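Local structure of 2-oxo-1,2-dihydroquinoline 8-monooxygenase, oxygenase component (Pseudomonas putida, 1Z02) at residues V66-R71 and V77-D82; P46-H51 and Q57-Q62; D18-A21 and T26-Q29; S28-Y33 and D383-V388. The protein carries a [2Fe-2S] Rieske cluster and a mononuclear iron and probably hydroxylates 2-oxo-1,2-dihydroquinoline at position 8 as the oxygenase component of a monooxygenase. One frame throughout, in Å; residues are numbered along the deposited sequence.

Contacts 1 and 2 are buried in the Rieske part of the chain and meet on one sheet. Strand 58-63 of contact 2 pairs with strand 66-73 of contact 1. Contact 1 is bonded backbone to backbone within that sheet, while contact 2 joins the sheet to another one through apolar side chains. Contacts 3 and 4 lie 34 to 41 Å away, centre to centre. They share Ser-28 and Gln-29 and sit beside a second subunit. Contact 3 is partly buried and is built of polar groups in loose touch. Contact 4 is buried, yet small, and a water links its polar ends. Contact 3 lies within the N-terminal region, and contact 4 ties that region to 383-388.

Contact 1 of 4, residues V66-R71 and V77-D82; sequences VPIVLR and VFALKD
Val-69 and Leu-80 form a hydrogen-bonded antiparallel pair. Val-69 N donates to Leu-80 O at 2.8 Å, and Leu-80 N returns a bond to Val-69 O at 3.0 Å. Arg-71 and Phe-78 repeat the pattern, with Phe-78 N to Arg-71 O at 2.8 Å. Just past the strand end, Asp-82 N reaches Pro-67 O at 2.7 Å, from well above the carbonyl plane. Between the bonded pairs, Leu-70 CG stands 4.1 Å from Ala-79 CB, and Leu-70 CD2 touches Val-77 CG1. On the face of Val-69 and Leu-80, the Asp-82 carboxylate lies against Val-69, Asp-82 OD2 being 3.7 Å from Val-69 CB. It gets there because CG is anti to the backbone N (chi1 -162°). Ser-92 OG holds OD1 of this carboxylate. With an alanine here, Ser-92 would probably lose this acceptor and Val-69 the group lying against it. The long side chains end away from the facing strand: Arg-71 bonds Thr-99 O, and Lys-81 pairs with Asp-155. The two strands make a beta hairpin in the Rieske domain, and Asp-82 leads toward the cluster ligand Cys-84. Strand 58-63 pairs with the other edge of 66-73, and strand 147-152 packs on Leu-70 and Val-77 through Ile-148.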
loop_
_atom_site.group_PDB
_atom_site.type_symbol
_atom_site.label_atom_id
_atom_site.label_comp_id
_atom_site.label_asym_id
_atom_site.label_seq_id
_atom_site.Cartn_x
_atom_site.Cartn_y
_atom_site.Cartn_z
ATOM N N VAL A 66 2.812 7.786 -19.159
ATOM C CA VAL A 66 4.013 8.442 -19.667
ATOM C C VAL A 66 4.372 9.702 -18.886
ATOM O O VAL A 66 3.587 10.649 -18.805
ATOM C CB VAL A 66 3.838 8.854 -21.148
ATOM C CG1 VAL A 66 5.124 9.466 -21.669
ATOM C CG2 VAL A 66 3.441 7.652 -21.981
ATOM N N PRO A 67 5.562 9.715 -18.276
ATOM C CA PRO A 67 6.024 10.877 -17.513
ATOM C C PRO A 67 6.434 11.983 -18.496
ATOM O O PRO A 67 7.235 11.758 -19.413
ATOM C CB PRO A 67 7.198 10.317 -16.708
ATOM C CG PRO A 67 7.724 9.233 -17.579
ATOM C CD PRO A 67 6.493 8.581 -18.143
ATOM N N ILE A 68 5.879 13.173 -18.302
ATOM C CA ILE A 68 6.143 14.305 -19.186
ATOM C C ILE A 68 6.547 15.557 -18.413
ATOM O O ILE A 68 5.969 15.871 -17.378
ATOM C CB ILE A 68 4.871 14.639 -20.004
ATOM C CG1 ILE A 68 4.463 13.428 -20.851
ATOM C CG2 ILE A 68 5.121 15.843 -20.900
ATOM C CD1 ILE A 68 3.088 13.546 -21.530
ATOM N N VAL A 69 7.540 16.275 -18.925
ATOM C CA VAL A 69 7.993 17.502 -18.298
ATOM C C VAL A 69 7.807 18.643 -19.298
ATOM O O VAL A 69 8.108 18.499 -20.490
ATOM C CB VAL A 69 9.476 17.395 -17.871
ATOM C CG1 VAL A 69 10.343 17.067 -19.078
ATOM C CG2 VAL A 69 9.928 18.692 -17.202
ATOM N N LEU A 70 7.279 19.765 -18.817
ATOM C CA LEU A 70 7.040 20.920 -19.681
ATOM C C LEU A 70 7.783 22.155 -19.191
ATOM O O LEU A 70 7.997 22.339 -17.989
ATOM C CB LEU A 70 5.542 21.255 -19.757
ATOM C CG LEU A 70 4.529 20.211 -20.240
ATOM C CD1 LEU A 70 4.163 19.276 -19.110
ATOM C CD2 LEU A 70 3.300 20.921 -20.749
ATOM N N ARG A 71 8.183 22.992 -20.139
ATOM C CA ARG A 71 8.880 24.233 -19.826
ATOM C C ARG A 71 8.482 25.310 -20.818
ATOM O O ARG A 71 8.346 25.038 -22.010
ATOM C CB ARG A 71 10.402 24.055 -19.880
ATOM C CG ARG A 71 11.153 25.349 -19.543
ATOM C CD ARG A 71 12.628 25.292 -19.887
ATOM N NE ARG A 71 13.289 26.550 -19.543
ATOM C CZ ARG A 71 14.473 26.936 -20.018
ATOM N NH1 ARG A 71 14.992 28.097 -19.644
ATOM N NH2 ARG A 71 15.137 26.173 -20.876
ATOM N N VAL A 77 5.800 26.846 -25.063
ATOM C CA VAL A 77 5.890 25.675 -24.186
ATOM C C VAL A 77 6.380 24.433 -24.926
ATOM O O VAL A 77 5.919 24.130 -26.029
ATOM C CB VAL A 77 4.514 25.332 -23.562
ATOM C CG1 VAL A 77 4.631 24.114 -22.666
ATOM C CG2 VAL A 77 4.002 26.506 -22.767
ATOM N N PHE A 78 7.309 23.712 -24.305
ATOM C CA PHE A 78 7.852 22.486 -24.885
ATOM C C PHE A 78 7.583 21.327 -23.943
ATOM O O PHE A 78 7.515 21.509 -22.728
ATOM C CB PHE A 78 9.364 22.610 -25.118
ATOM C CG PHE A 78 9.734 23.661 -26.124
ATOM C CD1 PHE A 78 9.805 25.001 -25.758
ATOM C CD2 PHE A 78 9.967 23.315 -27.451
ATOM C CE1 PHE A 78 10.099 25.982 -26.699
ATOM C CE2 PHE A 78 10.261 24.291 -28.403
ATOM C CZ PHE A 78 10.326 25.626 -28.024
ATOM N N ALA A 79 7.431 20.131 -24.499
ATOM C CA ALA A 79 7.180 18.951 -23.676
ATOM C C ALA A 79 8.112 17.816 -24.095
ATOM O O ALA A 79 8.279 17.565 -25.288
ATOM C CB ALA A 79 5.727 18.526 -23.816
ATOM N N LEU A 80 8.720 17.153 -23.108
ATOM C CA LEU A 80 9.632 16.027 -23.322
ATOM C C LEU A 80 9.275 14.951 -22.298
ATOM O O LEU A 80 8.471 15.189 -21.387
ATOM C CB LEU A 80 11.095 16.442 -23.106
ATOM C CG LEU A 80 11.784 17.420 -24.057
ATOM C CD1 LEU A 80 11.172 18.797 -23.908
ATOM C CD2 LEU A 80 13.280 17.475 -23.736
ATOM N N LYS A 81 9.860 13.767 -22.448
ATOM C CA LYS A 81 9.583 12.701 -21.500
ATOM C C LYS A 81 10.353 13.010 -20.228
ATOM O O LYS A 81 11.554 13.268 -20.270
ATOM C CB LYS A 81 10.020 11.345 -22.043
ATOM C CG LYS A 81 9.649 10.205 -21.113
ATOM C CD LYS A 81 10.181 8.875 -21.635
ATOM C CE LYS A 81 9.459 8.424 -22.903
ATOM N NZ LYS A 81 9.942 7.082 -23.347
ATOM N N ASP A 82 9.651 12.984 -19.099
ATOM C CA ASP A 82 10.249 13.290 -17.802
ATOM C C ASP A 82 11.044 12.090 -17.287
ATOM O O ASP A 82 10.709 11.503 -16.246
ATOM C CB ASP A 82 9.144 13.662 -16.807
ATOM C CG ASP A 82 9.670 14.413 -15.595
ATOM O OD1 ASP A 82 8.886 14.591 -14.642
ATOM O OD2 ASP A 82 10.857 14.823 -15.604
#

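Contact 2 of 4, residues P46-H51 and Q57-Q62; sequences PALFTH and QVQGIQ
Ile-61 tucks CG1 over its own backbone, flanked by N and C (chi1 60°), and runs on extended, which carries CD1 to Ala-47. There Ile-61 CD1 meets Ala-47 CB at 3.5 Å. Gln-59 starts with CG anti to its backbone N and then bends (chi2 71°). The bend turns the amide onward, toward Gly-60 of its own strand, while the aliphatic stem stays against Leu-48. Leu-48 CD1 sits 3.8 Å from Gln-59 CG, the two side chains running nearly perpendicular. The other branch, Leu-48 CD2, lies 4.1 Å from Ile-61 CG2. Leu-48 therefore spreads its two methyls over two residues of the facing strand. The Gln-59 amide is held by its own strand: NE2 donates to Gly-60 O at 3.2 Å, almost straight (174°) and in the amide plane. NE2 also makes a weak hydrogen bond to Val-439 O. Shortening this residue to alanine is likely to open a gap under Leu-48 CD1 and leave Gly-60 O without its side-chain donor. At one end a water donates to both His-51 O and Gln-57 OE1, linking the two ends of the loop between the strands. The short strand axes pass 8.5 Å apart, too far for backbone pairing. Ala-47 and Leu-48 both face Ile-148, which makes a classic beta bulge in strand 43-49. The bulge is consistent with two successive residues reaching Ile-61. Side chains meeting between strands of two separate antiparallel sheets in this way are characteristic of the layered beta sheets of a Rieske domain.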
loop_
_atom_site.group_PDB
_atom_site.type_symbol
_atom_site.label_atom_id
_atom_site.label_comp_id
_atom_site.label_asym_id
_atom_site.label_seq_id
_atom_site.Cartn_x
_atom_site.Cartn_y
_atom_site.Cartn_z
ATOM N N PRO A 46 -5.321 17.506 -22.347
ATOM C CA PRO A 46 -4.999 18.783 -21.710
ATOM C C PRO A 46 -3.920 18.447 -20.670
ATOM O O PRO A 46 -4.040 17.456 -19.940
ATOM C CB PRO A 46 -6.334 19.195 -21.088
ATOM C CG PRO A 46 -6.962 17.884 -20.740
ATOM C CD PRO A 46 -6.675 17.053 -21.968
ATOM N N ALA A 47 -2.853 19.235 -20.628
ATOM C CA ALA A 47 -1.772 18.979 -19.681
ATOM C C ALA A 47 -1.808 19.908 -18.474
ATOM O O ALA A 47 -1.711 19.464 -17.321
ATOM C CB ALA A 47 -0.413 19.105 -20.389
ATOM N N LEU A 48 -1.932 21.203 -18.741
ATOM C CA LEU A 48 -1.949 22.202 -17.676
ATOM C C LEU A 48 -2.646 23.454 -18.168
ATOM O O LEU A 48 -2.756 23.667 -19.371
ATOM C CB LEU A 48 -0.512 22.585 -17.289
ATOM C CG LEU A 48 0.426 21.558 -16.653
ATOM C CD1 LEU A 48 1.852 22.073 -16.698
ATOM C CD2 LEU A 48 -0.006 21.284 -15.227
ATOM N N PHE A 49 -3.135 24.265 -17.239
ATOM C CA PHE A 49 -3.745 25.531 -17.605
ATOM C C PHE A 49 -2.543 26.434 -17.845
ATOM O O PHE A 49 -1.475 26.224 -17.266
ATOM C CB PHE A 49 -4.578 26.107 -16.457
ATOM C CG PHE A 49 -5.934 25.474 -16.304
ATOM C CD1 PHE A 49 -6.250 24.751 -15.156
ATOM C CD2 PHE A 49 -6.903 25.616 -17.300
ATOM C CE1 PHE A 49 -7.515 24.171 -14.996
ATOM C CE2 PHE A 49 -8.174 25.040 -17.153
ATOM C CZ PHE A 49 -8.478 24.316 -15.994
ATOM N N THR A 50 -2.702 27.433 -18.696
ATOM C CA THR A 50 -1.614 28.346 -18.982
ATOM C C THR A 50 -1.042 28.958 -17.702
ATOM O O THR A 50 0.174 29.112 -17.573
ATOM C CB THR A 50 -2.101 29.461 -19.938
ATOM O OG1 THR A 50 -2.367 28.893 -21.230
ATOM C CG2 THR A 50 -1.064 30.559 -20.071
ATOM N N HIS A 51 -1.912 29.284 -16.751
ATOM C CA HIS A 51 -1.457 29.891 -15.506
ATOM C C HIS A 51 -0.613 28.949 -14.650
ATOM O O HIS A 51 0.019 29.376 -13.682
ATOM C CB HIS A 51 -2.648 30.445 -14.705
ATOM C CG HIS A 51 -3.616 29.407 -14.235
ATOM N ND1 HIS A 51 -3.328 28.522 -13.216
ATOM C CD2 HIS A 51 -4.889 29.140 -14.613
ATOM C CE1 HIS A 51 -4.381 27.759 -12.986
ATOM N NE2 HIS A 51 -5.344 28.115 -13.822
ATOM N N GLN A 57 9.133 28.488 -16.160
ATOM C CA GLN A 57 8.669 27.518 -15.183
ATOM C C GLN A 57 8.745 26.123 -15.804
ATOM O O GLN A 57 8.565 25.958 -17.013
ATOM C CB GLN A 57 7.233 27.826 -14.758
ATOM C CG GLN A 57 6.792 27.036 -13.535
ATOM C CD GLN A 57 5.402 27.395 -13.068
ATOM O OE1 GLN A 57 4.835 28.406 -13.484
ATOM N NE2 GLN A 57 4.845 26.571 -12.184
ATOM N N VAL A 58 9.043 25.130 -14.972
ATOM C CA VAL A 58 9.143 23.743 -15.408
ATOM C C VAL A 58 8.177 22.943 -14.556
ATOM O O VAL A 58 8.076 23.173 -13.356
ATOM C CB VAL A 58 10.573 23.194 -15.210
ATOM C CG1 VAL A 58 10.608 21.686 -15.506
ATOM C CG2 VAL A 58 11.532 23.932 -16.138
ATOM N N GLN A 59 7.466 22.007 -15.171
ATOM C CA GLN A 59 6.495 21.204 -14.436
ATOM C C GLN A 59 6.367 19.786 -14.988
ATOM O O GLN A 59 6.257 19.590 -16.201
ATOM C CB GLN A 59 5.123 21.881 -14.482
ATOM C CG GLN A 59 4.041 21.115 -13.735
ATOM C CD GLN A 59 4.215 21.178 -12.235
ATOM O OE1 GLN A 59 4.184 22.257 -11.644
ATOM N NE2 GLN A 59 4.392 20.019 -11.604
ATOM N N GLY A 60 6.374 18.804 -14.095
ATOM C CA GLY A 60 6.239 17.423 -14.521
ATOM C C GLY A 60 4.846 16.880 -14.245
ATOM O O GLY A 60 4.238 17.204 -13.217
ATOM N N ILE A 61 4.338 16.066 -15.169
ATOM C CA ILE A 61 3.022 15.434 -15.055
ATOM C C ILE A 61 3.134 13.996 -15.560
ATOM O O ILE A 61 4.227 13.523 -15.894
ATOM C CB ILE A 61 1.953 16.168 -15.916
ATOM C CG1 ILE A 61 2.362 16.148 -17.390
ATOM C CG2 ILE A 61 1.794 17.592 -15.442
ATOM C CD1 ILE A 61 1.402 16.894 -18.303
ATOM N N GLN A 62 2.008 13.297 -15.605
ATOM C CA GLN A 62 1.992 11.925 -16.104
ATOM C C GLN A 62 0.644 11.662 -16.766
ATOM O O GLN A 62 -0.407 11.867 -16.155
ATOM C CB GLN A 62 2.227 10.908 -14.968
ATOM C CG GLN A 62 2.541 9.507 -15.494
ATOM C CD GLN A 62 2.818 8.481 -14.409
ATOM O OE1 GLN A 62 3.360 7.417 -14.689
ATOM N NE2 GLN A 62 2.436 8.782 -13.176
HETATM O O HOH W 1 2.413 29.418 -12.249
#

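Contact 3 of 4, residues D18-A21 and T26-Q29; sequences DARA and TQSQ
Arg-20 and Gln-27 meet where an N-terminal loop leads into the short helix 24-27. Residues 18-21 form an irregular loop ahead of the helix, and the helix then offers side chains back to the loop. The touching is slight and mostly polar.

The polar touch between side chains is a flat group under the end of another. The Gln-27 amide reaches over one face of the Arg-20 guanidinium, offset toward its rim. The two planes are 68° apart, and one side chain runs across the other. Arg-20 comes here because CG stands over the main chain, with N on one flank and C on the other (chi1 65°), and the chain beyond is fully extended to NE. The far end of Arg-20 is fixed from elsewhere: NH1 donates to Asp-383 O and, more weakly, to Glu-385 O. That bonding probably helps fix how the guanidinium is turned beneath the Gln-27 amide.

Backbone bonding belongs to each partner separately. Within 26-29, Gln-29 N bonds Thr-26 O at 3.0 Å. On the other side, Ala-21 N bonds Leu-387 O, which pins the loop to 383-388.

Packing between subunits adds to this. Ala-19 and Arg-20 rest on Lys-129 and Leu-130 of a second subunit, so the loop lies at a boundary of the trimer.

The remaining touch joins the loop end to the helix. Thr-26 points its CB toward the loop, and its OG1, weakly bonded by Asn-23 ND2, lies 3.8 Å from Ala-21 O.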
loop_
_atom_site.group_PDB
_atom_site.type_symbol
_atom_site.label_atom_id
_atom_site.label_comp_id
_atom_site.label_asym_id
_atom_site.label_seq_id
_atom_site.Cartn_x
_atom_site.Cartn_y
_atom_site.Cartn_z
ATOM N N ASP A 18 -29.802 -13.347 -19.184
ATOM C CA ASP A 18 -29.717 -13.313 -20.641
ATOM C C ASP A 18 -30.436 -12.094 -21.195
ATOM O O ASP A 18 -30.378 -11.816 -22.392
ATOM C CB ASP A 18 -30.358 -14.569 -21.230
ATOM C CG ASP A 18 -29.555 -15.820 -20.950
ATOM O OD1 ASP A 18 -28.780 -16.246 -21.822
ATOM O OD2 ASP A 18 -29.682 -16.385 -19.851
ATOM N N ALA A 19 -31.122 -11.367 -20.319
ATOM C CA ALA A 19 -31.858 -10.176 -20.730
ATOM C C ALA A 19 -31.006 -8.900 -20.742
ATOM O O ALA A 19 -31.474 -7.844 -21.171
ATOM C CB ALA A 19 -33.053 -9.986 -19.831
ATOM N N ARG A 20 -29.763 -8.993 -20.273
ATOM C CA ARG A 20 -28.887 -7.827 -20.250
ATOM C C ARG A 20 -28.505 -7.387 -21.659
ATOM O O ARG A 20 -28.457 -8.197 -22.587
ATOM C CB ARG A 20 -27.625 -8.115 -19.423
ATOM C CG ARG A 20 -26.704 -9.182 -19.983
ATOM C CD ARG A 20 -25.477 -9.330 -19.099
ATOM N NE ARG A 20 -24.543 -10.336 -19.600
ATOM C CZ ARG A 20 -23.317 -10.508 -19.116
ATOM N NH1 ARG A 20 -22.886 -9.740 -18.123
ATOM N NH2 ARG A 20 -22.515 -11.428 -19.641
ATOM N N ALA A 21 -28.233 -6.099 -21.808
ATOM C CA ALA A 21 -27.865 -5.535 -23.098
ATOM C C ALA A 21 -26.481 -5.950 -23.577
ATOM O O ALA A 21 -26.265 -6.090 -24.782
ATOM C CB ALA A 21 -27.967 -4.016 -23.046
ATOM N N THR A 26 -22.078 -8.462 -28.279
ATOM C CA THR A 26 -21.848 -7.050 -28.024
ATOM C C THR A 26 -20.521 -6.773 -27.331
ATOM O O THR A 26 -19.809 -5.843 -27.708
ATOM C CB THR A 26 -22.988 -6.474 -27.178
ATOM O OG1 THR A 26 -24.211 -6.568 -27.920
ATOM C CG2 THR A 26 -22.716 -5.013 -26.810
ATOM N N GLN A 27 -20.185 -7.574 -26.323
ATOM C CA GLN A 27 -18.932 -7.374 -25.597
ATOM C C GLN A 27 -17.714 -7.586 -26.485
ATOM O O GLN A 27 -16.677 -6.935 -26.302
ATOM C CB GLN A 27 -18.848 -8.312 -24.389
ATOM C CG GLN A 27 -20.022 -8.179 -23.435
ATOM C CD GLN A 27 -19.761 -8.790 -22.073
ATOM O OE1 GLN A 27 -20.700 -9.053 -21.317
ATOM N NE2 GLN A 27 -18.489 -9.004 -21.742
ATOM N N SER A 28 -17.841 -8.486 -27.455
ATOM C CA SER A 28 -16.731 -8.776 -28.356
ATOM C C SER A 28 -16.445 -7.578 -29.245
ATOM O O SER A 28 -15.370 -7.482 -29.838
ATOM C CB SER A 28 -17.040 -9.998 -29.231
ATOM O OG SER A 28 -18.030 -9.702 -30.205
ATOM N N GLN A 29 -17.408 -6.664 -29.330
ATOM C CA GLN A 29 -17.252 -5.476 -30.159
ATOM C C GLN A 29 -16.516 -4.334 -29.466
ATOM O O GLN A 29 -16.308 -3.271 -30.060
ATOM C CB GLN A 29 -18.620 -5.008 -30.665
ATOM C CG GLN A 29 -19.204 -5.931 -31.748
ATOM C CD GLN A 29 -20.618 -5.562 -32.154
ATOM O OE1 GLN A 29 -21.569 -5.793 -31.411
ATOM N NE2 GLN A 29 -20.762 -4.979 -33.339
#

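Contact 4 of 4, residues S28-Y33 and D383-V388; sequences SQYQPY and DDEQLV
Two helix ends meet here: Tyr-30 is at the N-cap position before helix 31-34, and Glu-385 is the first residue past helix 380-384. Their side chains approach each other from facing sides. The Tyr-30 ring and the Glu-385 carboxylate are turned 82° apart. Tyr-30 OH stands 3.9 Å from Glu-385 OE2, and a water fills in as a bridge. The water lies in the plane of the tyrosine ring, at its edge, 2.8 Å from Tyr-30 OH. It also donates to Glu-385 OE2, but that distance is short and its detail is doubtful. The tyrosine takes this course with its ring swung back above the main chain (chi1 52°). Beside it, Leu-387 CD1 lies 4.4 Å from Tyr-30 OH, an apolar flank to a polar link. The carboxylate is well supplied: Tyr-376 OH bonds OE1, and Arg-398 makes a salt bridge to OE2. This would probably favour its charged form. Arg-87 of a neighbouring subunit, a residue of that subunit's cluster site, makes a long, weak ion pair to OE1. The contact thus sits at a subunit boundary. Helix 392-404 touches Tyr-30 through Ser-402 and Leu-387 through Ile-395, and Phe-375 of helix 363-376 packs on Glu-385.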
loop_
_atom_site.group_PDB
_atom_site.type_symbol
_atom_site.label_atom_id
_atom_site.label_comp_id
_atom_site.label_asym_id
_atom_site.label_seq_id
_atom_site.Cartn_x
_atom_site.Cartn_y
_atom_site.Cartn_z
ATOM N N SER A 28 -17.841 -8.486 -27.455
ATOM C CA SER A 28 -16.731 -8.776 -28.356
ATOM C C SER A 28 -16.445 -7.578 -29.245
ATOM O O SER A 28 -15.370 -7.482 -29.838
ATOM C CB SER A 28 -17.040 -9.998 -29.231
ATOM O OG SER A 28 -18.030 -9.702 -30.205
ATOM N N GLN A 29 -17.408 -6.664 -29.330
ATOM C CA GLN A 29 -17.252 -5.476 -30.159
ATOM C C GLN A 29 -16.516 -4.334 -29.466
ATOM O O GLN A 29 -16.308 -3.271 -30.060
ATOM C CB GLN A 29 -18.620 -5.008 -30.665
ATOM C CG GLN A 29 -19.204 -5.931 -31.748
ATOM C CD GLN A 29 -20.618 -5.562 -32.154
ATOM O OE1 GLN A 29 -21.569 -5.793 -31.411
ATOM N NE2 GLN A 29 -20.762 -4.979 -33.339
ATOM N N TYR A 30 -16.137 -4.539 -28.207
ATOM C CA TYR A 30 -15.374 -3.523 -27.496
ATOM C C TYR A 30 -14.274 -4.109 -26.622
ATOM O O TYR A 30 -14.037 -3.654 -25.502
ATOM C CB TYR A 30 -16.281 -2.573 -26.693
ATOM C CG TYR A 30 -17.292 -3.181 -25.744
ATOM C CD1 TYR A 30 -16.904 -3.746 -24.532
ATOM C CD2 TYR A 30 -18.655 -3.108 -26.025
ATOM C CE1 TYR A 30 -17.850 -4.214 -23.620
ATOM C CE2 TYR A 30 -19.608 -3.572 -25.125
ATOM C CZ TYR A 30 -19.202 -4.119 -23.923
ATOM O OH TYR A 30 -20.164 -4.536 -23.032
ATOM N N GLN A 31 -13.593 -5.117 -27.164
ATOM C CA GLN A 31 -12.485 -5.768 -26.477
ATOM C C GLN A 31 -11.314 -4.791 -26.333
ATOM O O GLN A 31 -10.672 -4.749 -25.288
ATOM C CB GLN A 31 -12.024 -7.016 -27.243
ATOM C CG GLN A 31 -10.942 -7.834 -26.516
ATOM C CD GLN A 31 -11.377 -8.298 -25.133
ATOM O OE1 GLN A 31 -12.418 -8.937 -24.985
ATOM N NE2 GLN A 31 -10.579 -7.984 -24.115
ATOM N N PRO A 32 -11.017 -3.994 -27.379
ATOM C CA PRO A 32 -9.907 -3.038 -27.282
ATOM C C PRO A 32 -10.098 -2.040 -26.128
ATOM O O PRO A 32 -9.127 -1.613 -25.493
ATOM C CB PRO A 32 -9.924 -2.352 -28.645
ATOM C CG PRO A 32 -10.388 -3.443 -29.553
ATOM C CD PRO A 32 -11.531 -4.046 -28.760
ATOM N N TYR A 33 -11.353 -1.679 -25.867
ATOM C CA TYR A 33 -11.702 -0.751 -24.791
ATOM C C TYR A 33 -11.486 -1.431 -23.436
ATOM O O TYR A 33 -11.071 -0.793 -22.472
ATOM C CB TYR A 33 -13.164 -0.308 -24.943
ATOM C CG TYR A 33 -13.630 0.764 -23.972
ATOM C CD1 TYR A 33 -14.138 0.430 -22.721
ATOM C CD2 TYR A 33 -13.599 2.114 -24.327
ATOM C CE1 TYR A 33 -14.616 1.415 -21.846
ATOM C CE2 TYR A 33 -14.071 3.109 -23.458
ATOM C CZ TYR A 33 -14.581 2.751 -22.223
ATOM O OH TYR A 33 -15.087 3.716 -21.378
ATOM N N ASP A 383 -16.975 -7.865 -17.557
ATOM C CA ASP A 383 -17.633 -9.062 -18.058
ATOM C C ASP A 383 -18.975 -9.295 -17.387
ATOM O O ASP A 383 -19.942 -9.660 -18.053
ATOM C CB ASP A 383 -16.791 -10.315 -17.809
ATOM C CG ASP A 383 -15.536 -10.367 -18.638
ATOM O OD1 ASP A 383 -14.762 -11.315 -18.427
ATOM O OD2 ASP A 383 -15.312 -9.484 -19.487
ATOM N N ASP A 384 -19.024 -9.089 -16.071
ATOM C CA ASP A 384 -20.238 -9.339 -15.285
ATOM C C ASP A 384 -21.243 -8.202 -15.101
ATOM O O ASP A 384 -22.329 -8.415 -14.552
ATOM C CB ASP A 384 -19.854 -9.885 -13.907
ATOM C CG ASP A 384 -19.194 -11.251 -13.986
ATOM O OD1 ASP A 384 -18.773 -11.779 -12.932
ATOM O OD2 ASP A 384 -19.096 -11.797 -15.105
ATOM N N GLU A 385 -20.895 -6.995 -15.531
ATOM C CA GLU A 385 -21.833 -5.887 -15.412
ATOM C C GLU A 385 -23.094 -6.302 -16.187
ATOM O O GLU A 385 -23.008 -7.033 -17.181
ATOM C CB GLU A 385 -21.226 -4.627 -16.031
ATOM C CG GLU A 385 -21.041 -4.718 -17.542
ATOM C CD GLU A 385 -20.297 -3.529 -18.122
ATOM O OE1 GLU A 385 -20.224 -2.466 -17.452
ATOM O OE2 GLU A 385 -19.788 -3.659 -19.262
ATOM N N GLN A 386 -24.267 -5.870 -15.733
ATOM C CA GLN A 386 -25.497 -6.209 -16.449
ATOM C C GLN A 386 -26.141 -4.929 -16.957
ATOM O O GLN A 386 -26.966 -4.323 -16.283
ATOM C CB GLN A 386 -26.451 -6.993 -15.541
ATOM C CG GLN A 386 -25.842 -8.324 -15.112
ATOM C CD GLN A 386 -26.834 -9.284 -14.495
ATOM O OE1 GLN A 386 -27.834 -9.647 -15.109
ATOM N NE2 GLN A 386 -26.552 -9.715 -13.280
ATOM N N LEU A 387 -25.732 -4.520 -18.154
ATOM C CA LEU A 387 -26.233 -3.297 -18.769
ATOM C C LEU A 387 -27.650 -3.458 -19.295
ATOM O O LEU A 387 -28.108 -4.574 -19.549
ATOM C CB LEU A 387 -25.291 -2.856 -19.895
ATOM C CG LEU A 387 -23.816 -2.725 -19.475
ATOM C CD1 LEU A 387 -22.976 -2.215 -20.654
ATOM C CD2 LEU A 387 -23.701 -1.800 -18.275
ATOM N N VAL A 388 -28.339 -2.332 -19.468
ATOM C CA VAL A 388 -29.717 -2.349 -19.944
ATOM C C VAL A 388 -29.938 -1.424 -21.136
ATOM O O VAL A 388 -28.991 -0.864 -21.684
ATOM C CB VAL A 388 -30.680 -1.958 -18.813
ATOM C CG1 VAL A 388 -30.697 -3.042 -17.747
ATOM C CG2 VAL A 388 -30.237 -0.643 -18.199
HETATM O O HOH W 2 -19.539 -5.740 -20.616
#